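Local coordinates for type III effector Xcv3220-like C-terminal domain-containing protein (Xanthomonas campestris pv. vesicatoria, PDB 4FC9) that forms the all-helical, bilobal C-terminal domain of a type III effector (XopL) secreted into the plant host, where it probably acts as an E3 ubiquitin ligase, at residues E38-A43 with Q160-R165; P55-A60 with G76-L81; D90-Q95 with R176-E181. All coordinates share one frame; numbering follows the deposited sequence.

Contact 1: E38-A43 with Q160-R165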
loop_
_atom_site.group_PDB
_atom_site.type_symbol
_atom_site.label_atom_id
_atom_site.label_comp_id
_atom_site.label_asym_id
_atom_site.label_seq_id
_atom_site.Cartn_x
_atom_site.Cartn_y
_atom_site.Cartn_z
ATOM N N GLU A 38 8.716 -6.129 -4.508
ATOM C CA GLU A 38 8.314 -5.394 -5.696
ATOM C C GLU A 38 7.729 -6.305 -6.772
ATOM O O GLU A 38 6.675 -6.012 -7.325
ATOM C CB GLU A 38 9.493 -4.612 -6.273
ATOM C CG GLU A 38 9.974 -3.454 -5.412
ATOM C CD GLU A 38 8.943 -2.349 -5.264
ATOM O OE1 GLU A 38 7.983 -2.285 -6.065
ATOM O OE2 GLU A 38 9.098 -1.534 -4.335
ATOM N N ASP A 39 8.413 -7.403 -7.072
ATOM C CA ASP A 39 7.967 -8.287 -8.145
ATOM C C ASP A 39 6.621 -8.910 -7.809
ATOM O O ASP A 39 5.750 -9.032 -8.670
ATOM C CB ASP A 39 9.007 -9.367 -8.428
ATOM C CG ASP A 39 10.292 -8.803 -9.013
ATOM O OD1 ASP A 39 10.258 -7.683 -9.564
ATOM O OD2 ASP A 39 11.336 -9.479 -8.923
ATOM N N THR A 40 6.452 -9.287 -6.548
ATOM C CA THR A 40 5.198 -9.861 -6.082
ATOM C C THR A 40 4.068 -8.834 -6.131
ATOM O O THR A 40 2.975 -9.121 -6.622
ATOM C CB THR A 40 5.336 -10.415 -4.650
ATOM O OG1 THR A 40 6.270 -11.500 -4.644
ATOM C CG2 THR A 40 3.996 -10.905 -4.125
ATOM N N ALA A 41 4.331 -7.639 -5.615
ATOM C CA ALA A 41 3.336 -6.576 -5.639
ATOM C C ALA A 41 2.859 -6.341 -7.066
ATOM O O ALA A 41 1.666 -6.217 -7.317
ATOM C CB ALA A 41 3.901 -5.294 -5.038
ATOM N N GLN A 42 3.800 -6.319 -8.002
ATOM C CA GLN A 42 3.487 -6.124 -9.413
ATOM C C GLN A 42 2.610 -7.248 -9.950
ATOM O O GLN A 42 1.663 -6.997 -10.690
ATOM C CB GLN A 42 4.777 -6.034 -10.228
ATOM C CG GLN A 42 4.607 -5.491 -11.635
ATOM C CD GLN A 42 5.938 -5.328 -12.365
ATOM O OE1 GLN A 42 6.356 -4.214 -12.682
ATOM N NE2 GLN A 42 6.607 -6.443 -12.635
ATOM N N ALA A 43 2.936 -8.484 -9.579
ATOM C CA ALA A 43 2.152 -9.648 -9.984
ATOM C C ALA A 43 0.723 -9.569 -9.449
ATOM O O ALA A 43 -0.233 -9.899 -10.151
ATOM C CB ALA A 43 2.822 -10.923 -9.503
ATOM N N GLN A 160 -1.589 -2.286 -2.781
ATOM C CA GLN A 160 -0.724 -1.192 -2.342
ATOM C C GLN A 160 -0.344 -1.366 -0.890
ATOM O O GLN A 160 0.822 -1.222 -0.525
ATOM C CB GLN A 160 -1.414 0.164 -2.492
ATOM C CG GLN A 160 -1.259 0.803 -3.844
ATOM C CD GLN A 160 -1.418 2.304 -3.781
ATOM O OE1 GLN A 160 -2.394 2.808 -3.236
ATOM N NE2 GLN A 160 -0.453 3.028 -4.327
HETATM N N MSE A 161 -1.337 -1.666 -0.060
HETATM C CA MSE A 161 -1.084 -1.830 1.356
HETATM C C MSE A 161 -0.266 -3.078 1.633
HETATM O O MSE A 161 0.526 -3.107 2.578
HETATM C CB MSE A 161 -2.372 -1.862 2.169
HETATM C CG MSE A 161 -2.056 -1.763 3.651
HETATM SE SE MSE A 161 -3.527 -1.907 4.829
HETATM C CE MSE A 161 -2.519 -2.281 6.468
ATOM N N TRP A 162 -0.445 -4.104 0.807
ATOM C CA TRP A 162 0.367 -5.297 0.965
ATOM C C TRP A 162 1.833 -4.940 0.797
ATOM O O TRP A 162 2.667 -5.326 1.611
ATOM C CB TRP A 162 -0.020 -6.396 -0.017
ATOM C CG TRP A 162 0.758 -7.650 0.245
ATOM C CD1 TRP A 162 0.414 -8.670 1.085
ATOM C CD2 TRP A 162 2.034 -7.999 -0.307
ATOM N NE1 TRP A 162 1.387 -9.641 1.075
ATOM C CE2 TRP A 162 2.392 -9.253 0.227
ATOM C CE3 TRP A 162 2.902 -7.378 -1.212
ATOM C CZ2 TRP A 162 3.584 -9.895 -0.111
ATOM C CZ3 TRP A 162 4.083 -8.017 -1.548
ATOM C CH2 TRP A 162 4.414 -9.262 -0.998
ATOM N N LYS A 163 2.141 -4.192 -0.258
ATOM C CA LYS A 163 3.503 -3.727 -0.472
ATOM C C LYS A 163 3.970 -2.872 0.694
ATOM O O LYS A 163 5.070 -3.062 1.201
ATOM C CB LYS A 163 3.621 -2.934 -1.768
ATOM C CG LYS A 163 4.996 -2.330 -1.962
ATOM C CD LYS A 163 5.338 -2.209 -3.427
ATOM C CE LYS A 163 5.423 -0.763 -3.848
ATOM N NZ LYS A 163 5.828 -0.644 -5.278
ATOM N N THR A 164 3.120 -1.944 1.123
ATOM C CA THR A 164 3.446 -1.039 2.225
ATOM C C THR A 164 3.865 -1.782 3.490
ATOM O O THR A 164 4.891 -1.467 4.085
ATOM C CB THR A 164 2.270 -0.096 2.552
ATOM O OG1 THR A 164 2.078 0.819 1.468
ATOM C CG2 THR A 164 2.555 0.694 3.817
ATOM N N ARG A 165 3.078 -2.773 3.894
ATOM C CA ARG A 165 3.363 -3.508 5.120
ATOM C C ARG A 165 4.600 -4.395 4.971
ATOM O O ARG A 165 5.338 -4.609 5.930
ATOM C CB ARG A 165 2.138 -4.312 5.592
ATOM C CG ARG A 165 1.762 -5.485 4.711
ATOM C CD ARG A 165 0.346 -5.994 4.990
ATOM N NE ARG A 165 0.142 -6.491 6.352
ATOM C CZ ARG A 165 0.518 -7.694 6.784
ATOM N NH1 ARG A 165 1.150 -8.533 5.975
ATOM N NH2 ARG A 165 0.272 -8.055 8.034
#
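Lys-163 and Trp-162 reach from helix 152-171 to Ala-41, Thr-40 and Glu-38 on helix 32-49. The two helices run antiparallel here. Their local axes come within 9.6 Å at an angle of 168°. This is an antiparallel helix pair of an all-helical domain, and it joins an early helix to the last one of the chain.

Lys-163 buries the most area. Its CG stands anti to the backbone N (chi1 175°), and the chain then bends at chi3. Its aliphatic part passes Ala-41, with Lys-163 CD 3.8 Å from Ala-41 CB. Beyond the bend, Lys-163 NZ meets Glu-38 OE1 at 2.8 Å. This is a hydrogen-bonded salt bridge, and it uses the syn lone pair of that oxygen. The second oxygen is further off, with Glu-38 OE2 3.5 Å from Lys-163 NZ. Glu-38 starts out pointing away from the other helix. A bend at chi2 (-65°) helps bring its carboxylate back to the amine.

Trp-162 brings the six-membered part of its indole. Trp-162 CH2 lies 3.6 Å from Thr-40 CG2, and the two side chains cross at about a right angle. Trp-162 CZ3 sits 4.4 Å from Ala-41 CB. Ile-37 and Met-44 of helix 32-49 also touch the indole. Thr-40 offers its methyl to the ring, while its OG1 bonds to Arg-36 O.

The chemistry is divided. The buried indole and the Ala-41 methyl, with the Thr-40 methyl and the lysine methylenes, hold the helices by apolar contact. One ion pair between partly exposed residues adds a polar link, and each partner probably stabilises the other's charged form.

Contact 2: P55-A60 with G76-L81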
loop_
_atom_site.group_PDB
_atom_site.type_symbol
_atom_site.label_atom_id
_atom_site.label_comp_id
_atom_site.label_asym_id
_atom_site.label_seq_id
_atom_site.Cartn_x
_atom_site.Cartn_y
_atom_site.Cartn_z
ATOM N N PRO A 55 -6.110 -11.820 -5.619
ATOM C CA PRO A 55 -4.923 -12.540 -5.142
ATOM C C PRO A 55 -4.949 -12.840 -3.647
ATOM O O PRO A 55 -4.025 -13.468 -3.132
ATOM C CB PRO A 55 -3.782 -11.566 -5.453
ATOM C CG PRO A 55 -4.416 -10.226 -5.400
ATOM C CD PRO A 55 -5.800 -10.422 -5.961
ATOM N N PHE A 56 -5.996 -12.399 -2.963
ATOM C CA PHE A 56 -6.075 -12.554 -1.519
ATOM C C PHE A 56 -6.818 -13.817 -1.117
ATOM O O PHE A 56 -6.852 -14.174 0.058
ATOM C CB PHE A 56 -6.705 -11.313 -0.882
ATOM C CG PHE A 56 -5.875 -10.069 -1.056
ATOM C CD1 PHE A 56 -4.761 -9.848 -0.266
ATOM C CD2 PHE A 56 -6.196 -9.132 -2.024
ATOM C CE1 PHE A 56 -3.984 -8.708 -0.432
ATOM C CE2 PHE A 56 -5.428 -7.990 -2.197
ATOM C CZ PHE A 56 -4.319 -7.775 -1.400
ATOM N N LEU A 57 -7.400 -14.496 -2.097
ATOM C CA LEU A 57 -8.081 -15.756 -1.840
ATOM C C LEU A 57 -7.430 -16.893 -2.606
ATOM O O LEU A 57 -6.971 -16.712 -3.733
ATOM C CB LEU A 57 -9.566 -15.661 -2.199
ATOM C CG LEU A 57 -10.458 -14.811 -1.294
ATOM C CD1 LEU A 57 -11.828 -14.645 -1.916
ATOM C CD2 LEU A 57 -10.568 -15.428 0.091
ATOM N N GLU A 58 -7.393 -18.060 -1.972
ATOM C CA GLU A 58 -6.884 -19.281 -2.576
ATOM C C GLU A 58 -7.451 -19.495 -3.977
ATOM O O GLU A 58 -8.660 -19.441 -4.186
ATOM C CB GLU A 58 -7.232 -20.469 -1.681
ATOM C CG GLU A 58 -6.620 -21.779 -2.117
ATOM C CD GLU A 58 -7.002 -22.929 -1.210
ATOM O OE1 GLU A 58 -7.904 -22.751 -0.365
ATOM O OE2 GLU A 58 -6.403 -24.013 -1.341
ATOM N N GLY A 59 -6.561 -19.712 -4.939
ATOM C CA GLY A 59 -6.955 -19.937 -6.319
ATOM C C GLY A 59 -7.183 -18.677 -7.126
ATOM O O GLY A 59 -7.480 -18.747 -8.313
ATOM N N ALA A 60 -7.038 -17.526 -6.476
ATOM C CA ALA A 60 -7.274 -16.230 -7.109
ATOM C C ALA A 60 -8.594 -16.157 -7.882
ATOM O O ALA A 60 -8.591 -15.986 -9.099
ATOM C CB ALA A 60 -6.109 -15.865 -8.011
ATOM N N GLY A 76 -14.865 -7.578 4.128
ATOM C CA GLY A 76 -15.002 -8.287 5.383
ATOM C C GLY A 76 -15.103 -9.787 5.210
ATOM O O GLY A 76 -14.841 -10.540 6.144
ATOM N N GLN A 77 -15.494 -10.218 4.015
ATOM C CA GLN A 77 -15.662 -11.639 3.711
ATOM C C GLN A 77 -14.362 -12.285 3.242
ATOM O O GLN A 77 -14.303 -13.494 3.025
ATOM C CB GLN A 77 -16.766 -11.834 2.671
ATOM C CG GLN A 77 -18.160 -11.558 3.208
ATOM C CD GLN A 77 -19.192 -11.438 2.110
ATOM O OE1 GLN A 77 -18.969 -10.763 1.108
ATOM N NE2 GLN A 77 -20.325 -12.101 2.288
ATOM N N VAL A 78 -13.324 -11.471 3.089
ATOM C CA VAL A 78 -11.994 -11.978 2.780
ATOM C C VAL A 78 -11.097 -11.764 3.997
ATOM O O VAL A 78 -10.812 -10.628 4.369
ATOM C CB VAL A 78 -11.392 -11.277 1.543
ATOM C CG1 VAL A 78 -10.004 -11.807 1.249
ATOM C CG2 VAL A 78 -12.293 -11.464 0.337
ATOM N N PRO A 79 -10.675 -12.861 4.641
ATOM C CA PRO A 79 -9.871 -12.817 5.868
ATOM C C PRO A 79 -8.640 -11.915 5.783
ATOM O O PRO A 79 -8.421 -11.121 6.694
ATOM C CB PRO A 79 -9.453 -14.271 6.048
ATOM C CG PRO A 79 -10.586 -15.033 5.473
ATOM C CD PRO A 79 -11.049 -14.240 4.286
ATOM N N ALA A 80 -7.860 -12.033 4.712
ATOM C CA ALA A 80 -6.665 -11.215 4.544
ATOM C C ALA A 80 -6.998 -9.725 4.531
ATOM O O ALA A 80 -6.241 -8.908 5.060
ATOM C CB ALA A 80 -5.927 -11.608 3.270
ATOM N N LEU A 81 -8.133 -9.379 3.930
ATOM C CA LEU A 81 -8.532 -7.980 3.806
ATOM C C LEU A 81 -9.131 -7.470 5.104
ATOM O O LEU A 81 -8.955 -6.307 5.459
ATOM C CB LEU A 81 -9.530 -7.800 2.670
ATOM C CG LEU A 81 -9.035 -8.180 1.279
ATOM C CD1 LEU A 81 -10.138 -7.953 0.275
ATOM C CD2 LEU A 81 -7.792 -7.375 0.919
HETATM O O HOH W 1 -7.947 -14.221 2.790
#
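Phe-56 and Leu-57 pack against Val-78, Ala-80 and Leu-81 at the start of helix 79-88. In this all-helical fold, the contact folds a loop that follows helix 32-49 onto the first turn of the next helix. Leu-57 begins a type II beta turn that ends at Ala-60. Val-78 is the N-cap residue of the helix.

Phe-56 is the centre of the contact. Its CG is anti to the carbonyl carbon (chi1 -64°), which turns the ring toward the helix. Leu-81 reaches it with one methyl. Leu-81 CD2 lies over the middle of one ring face, 3.8 Å from the centroid of the Phe-56 ring and 11° off the ring normal. This is a CH-pi contact. Leu-81 CG lies beside the backbone N (chi1 -61°). CD1 is the extended branch of this leucine, and CD2, the other branch, is the one over the ring. Ala-80 CB comes obliquely to the same ring, 4.1 Å from Phe-56 CD1. Met-44, Ala-158 and Val-159 from two other helices also touch the phenyl group.

Val-78 and Leu-57 meet branch to branch. Val-78 CG1 lies 3.8 Å from Leu-57 CD2, and Val-78 CG2 lies 3.9 Å from Leu-57 CD1. Both methyls of the valine are thus used against both methyls of the leucine. Val-78 CG1 also touches the stem of the phenylalanine, 4.0 Å from Phe-56 CB. Pro-79 adds a looser touch from its CD to Leu-57 CD2. Val-72 of a nearby loop packs on both Leu-57 and Val-78.

No direct hydrogen bond crosses the contact. One water does the polar work. It donates to Phe-56 O at 2.9 Å and accepts from Ala-80 N, a first-turn helix amide, at 2.9 Å.

Contact 3: D90-Q95 with R176-E181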
loop_
_atom_site.group_PDB
_atom_site.type_symbol
_atom_site.label_atom_id
_atom_site.label_comp_id
_atom_site.label_asym_id
_atom_site.label_seq_id
_atom_site.Cartn_x
_atom_site.Cartn_y
_atom_site.Cartn_z
ATOM N N ASP A 90 -4.433 0.832 12.907
ATOM C CA ASP A 90 -3.505 0.686 14.024
ATOM C C ASP A 90 -2.467 1.810 14.068
ATOM O O ASP A 90 -1.799 2.089 13.076
ATOM C CB ASP A 90 -2.818 -0.679 13.953
ATOM C CG ASP A 90 -1.725 -0.841 14.984
ATOM O OD1 ASP A 90 -0.763 -1.584 14.701
ATOM O OD2 ASP A 90 -1.826 -0.242 16.075
ATOM N N LEU A 91 -2.333 2.438 15.232
ATOM C CA LEU A 91 -1.418 3.559 15.409
ATOM C C LEU A 91 0.019 3.198 15.107
ATOM O O LEU A 91 0.789 4.031 14.635
ATOM C CB LEU A 91 -1.484 4.064 16.843
ATOM C CG LEU A 91 -2.834 4.580 17.317
ATOM C CD1 LEU A 91 -2.706 5.060 18.753
ATOM C CD2 LEU A 91 -3.332 5.683 16.392
ATOM N N GLU A 92 0.390 1.962 15.410
ATOM C CA GLU A 92 1.761 1.525 15.205
ATOM C C GLU A 92 2.045 1.407 13.720
ATOM O O GLU A 92 3.140 1.730 13.263
ATOM C CB GLU A 92 2.010 0.200 15.915
ATOM C CG GLU A 92 1.414 0.159 17.315
ATOM C CD GLU A 92 2.337 -0.479 18.330
ATOM O OE1 GLU A 92 3.403 -0.991 17.929
ATOM O OE2 GLU A 92 1.994 -0.462 19.531
ATOM N N PHE A 93 1.047 0.956 12.965
ATOM C CA PHE A 93 1.169 0.891 11.517
ATOM C C PHE A 93 1.262 2.288 10.919
ATOM O O PHE A 93 2.138 2.569 10.105
ATOM C CB PHE A 93 -0.011 0.143 10.898
ATOM C CG PHE A 93 -0.025 0.181 9.395
ATOM C CD1 PHE A 93 0.748 -0.707 8.658
ATOM C CD2 PHE A 93 -0.802 1.113 8.717
ATOM C CE1 PHE A 93 0.744 -0.668 7.272
ATOM C CE2 PHE A 93 -0.809 1.161 7.332
ATOM C CZ PHE A 93 -0.036 0.269 6.609
ATOM N N LEU A 94 0.354 3.164 11.330
ATOM C CA LEU A 94 0.321 4.527 10.813
ATOM C C LEU A 94 1.603 5.283 11.149
ATOM O O LEU A 94 2.082 6.097 10.357
ATOM C CB LEU A 94 -0.912 5.263 11.339
ATOM C CG LEU A 94 -2.240 4.613 10.938
ATOM C CD1 LEU A 94 -3.413 5.265 11.659
ATOM C CD2 LEU A 94 -2.432 4.666 9.425
ATOM N N GLN A 95 2.161 4.996 12.320
ATOM C CA GLN A 95 3.439 5.572 12.722
ATOM C C GLN A 95 4.548 5.149 11.759
ATOM O O GLN A 95 5.367 5.973 11.360
ATOM C CB GLN A 95 3.794 5.152 14.149
ATOM C CG GLN A 95 4.722 6.113 14.883
ATOM C CD GLN A 95 3.992 7.290 15.517
ATOM O OE1 GLN A 95 3.510 7.206 16.653
ATOM N NE2 GLN A 95 3.920 8.399 14.789
ATOM N N ARG A 176 7.388 -7.897 12.060
ATOM C CA ARG A 176 6.740 -9.034 11.421
ATOM C C ARG A 176 5.732 -9.685 12.360
ATOM O O ARG A 176 4.676 -10.151 11.928
ATOM C CB ARG A 176 7.773 -10.061 10.945
ATOM C CG ARG A 176 7.171 -11.354 10.399
ATOM C CD ARG A 176 6.101 -11.076 9.345
ATOM N NE ARG A 176 6.654 -10.934 8.006
ATOM C CZ ARG A 176 6.023 -10.342 6.999
ATOM N NH1 ARG A 176 6.600 -10.270 5.811
ATOM N NH2 ARG A 176 4.818 -9.820 7.180
ATOM N N ALA A 177 6.054 -9.711 13.647
ATOM C CA ALA A 177 5.147 -10.290 14.627
ATOM C C ALA A 177 3.831 -9.523 14.664
ATOM O O ALA A 177 2.775 -10.105 14.901
ATOM C CB ALA A 177 5.791 -10.316 15.997
ATOM N N ARG A 178 3.899 -8.218 14.411
ATOM C CA ARG A 178 2.716 -7.361 14.461
ATOM C C ARG A 178 1.940 -7.390 13.152
ATOM O O ARG A 178 0.712 -7.287 13.129
ATOM C CB ARG A 178 3.117 -5.925 14.793
ATOM C CG ARG A 178 1.939 -4.997 15.003
ATOM C CD ARG A 178 2.342 -3.778 15.808
ATOM N NE ARG A 178 1.185 -2.989 16.216
ATOM C CZ ARG A 178 0.424 -3.272 17.268
ATOM N NH1 ARG A 178 0.692 -4.336 18.014
ATOM N NH2 ARG A 178 -0.608 -2.496 17.574
ATOM N N PHE A 179 2.677 -7.521 12.057
ATOM C CA PHE A 179 2.092 -7.565 10.730
ATOM C C PHE A 179 2.515 -8.864 10.080
ATOM O O PHE A 179 3.506 -8.909 9.350
ATOM C CB PHE A 179 2.552 -6.363 9.911
ATOM C CG PHE A 179 2.379 -5.053 10.627
ATOM C CD1 PHE A 179 1.180 -4.752 11.260
ATOM C CD2 PHE A 179 3.419 -4.145 10.698
ATOM C CE1 PHE A 179 1.014 -3.561 11.932
ATOM C CE2 PHE A 179 3.261 -2.949 11.370
ATOM C CZ PHE A 179 2.057 -2.657 11.988
ATOM N N PRO A 180 1.759 -9.933 10.363
ATOM C CA PRO A 180 2.057 -11.309 9.961
ATOM C C PRO A 180 2.124 -11.452 8.452
ATOM O O PRO A 180 1.539 -10.658 7.719
ATOM C CB PRO A 180 0.852 -12.094 10.488
ATOM C CG PRO A 180 0.260 -11.236 11.544
ATOM C CD PRO A 180 0.478 -9.840 11.084
ATOM N N GLU A 181 2.848 -12.460 7.993
ATOM C CA GLU A 181 2.843 -12.770 6.583
ATOM C C GLU A 181 1.439 -13.179 6.194
ATOM O O GLU A 181 0.763 -13.897 6.929
ATOM C CB GLU A 181 3.818 -13.894 6.273
ATOM C CG GLU A 181 5.193 -13.412 5.896
ATOM C CD GLU A 181 6.016 -14.497 5.247
ATOM O OE1 GLU A 181 5.784 -14.781 4.054
ATOM O OE2 GLU A 181 6.887 -15.072 5.932
#
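A salt-bridge network at the N-cap of helix 91-101 joins Asp-90 and Glu-92 to Arg-178. An aromatic pair, Phe-93 with Phe-179, lies beside it. The partners of the helix come from the loop after helix 152-171.

Arg-178 is extended from CG to NE and meets Asp-90 side-on. Arg-178 NE bonds to Asp-90 OD1 at 2.8 Å, on the syn side of that oxygen. Arg-178 NH2 bonds to Asp-90 OD2 at 3.0 Å and is straighter, at 161°. It also bonds weakly to Asp-90 OD1. Carboxylate and guanidinium planes are 60° apart, so the grip is not flat. Asp-90 OD2 also accepts the capping bond from Glu-92 N at 3.2 Å. The two donors reach this oxygen from opposite faces of the carboxylate. Glu-92 lies over one face of the guanidinium. Glu-92 OE1 is 3.4 Å from Arg-178 NE, but no N-H points at it.

Phe-93 turns its edge to the face of Phe-179. The ring centroids are 5.7 Å apart and the planes stand at 89°. Phe-93 CB also touches Phe-179 CZ, at 3.6 Å. Arg-178 CG lies over the opposite face of Phe-179, toward its rim.

Asp-90 thus caps its own helix and binds the loop with one carboxylate. The arginine and the helix N-terminus would both be expected to stabilise its negative charge. Glu-92 probably adds charge attraction without a directed bond.

How the contacts relate
From the N terminus, the chain first runs through helix 32-49, which carries 38-43. Contact 2 then closes a short loop from 55-60 to 76-81 and ties the loop after that helix to the start of helix 79-88. Segment 90-95 follows. Contact 1 closes at 160-165 on helix 152-171, with contact 2 nested inside its loop. Contact 3 closes last, at 176-181, tying the start of helix 91-101 to the loop after helix 152-171, and crosses contact 1. Contacts 2 and 3 are in series and do not touch. Contacts 1 and 3 do: Arg-165 NH1 lies 2.8 Å from Pro-180 O, a probable hydrogen bond, and Met-161 packs on Phe-93. Helix 152-171 thus links the two.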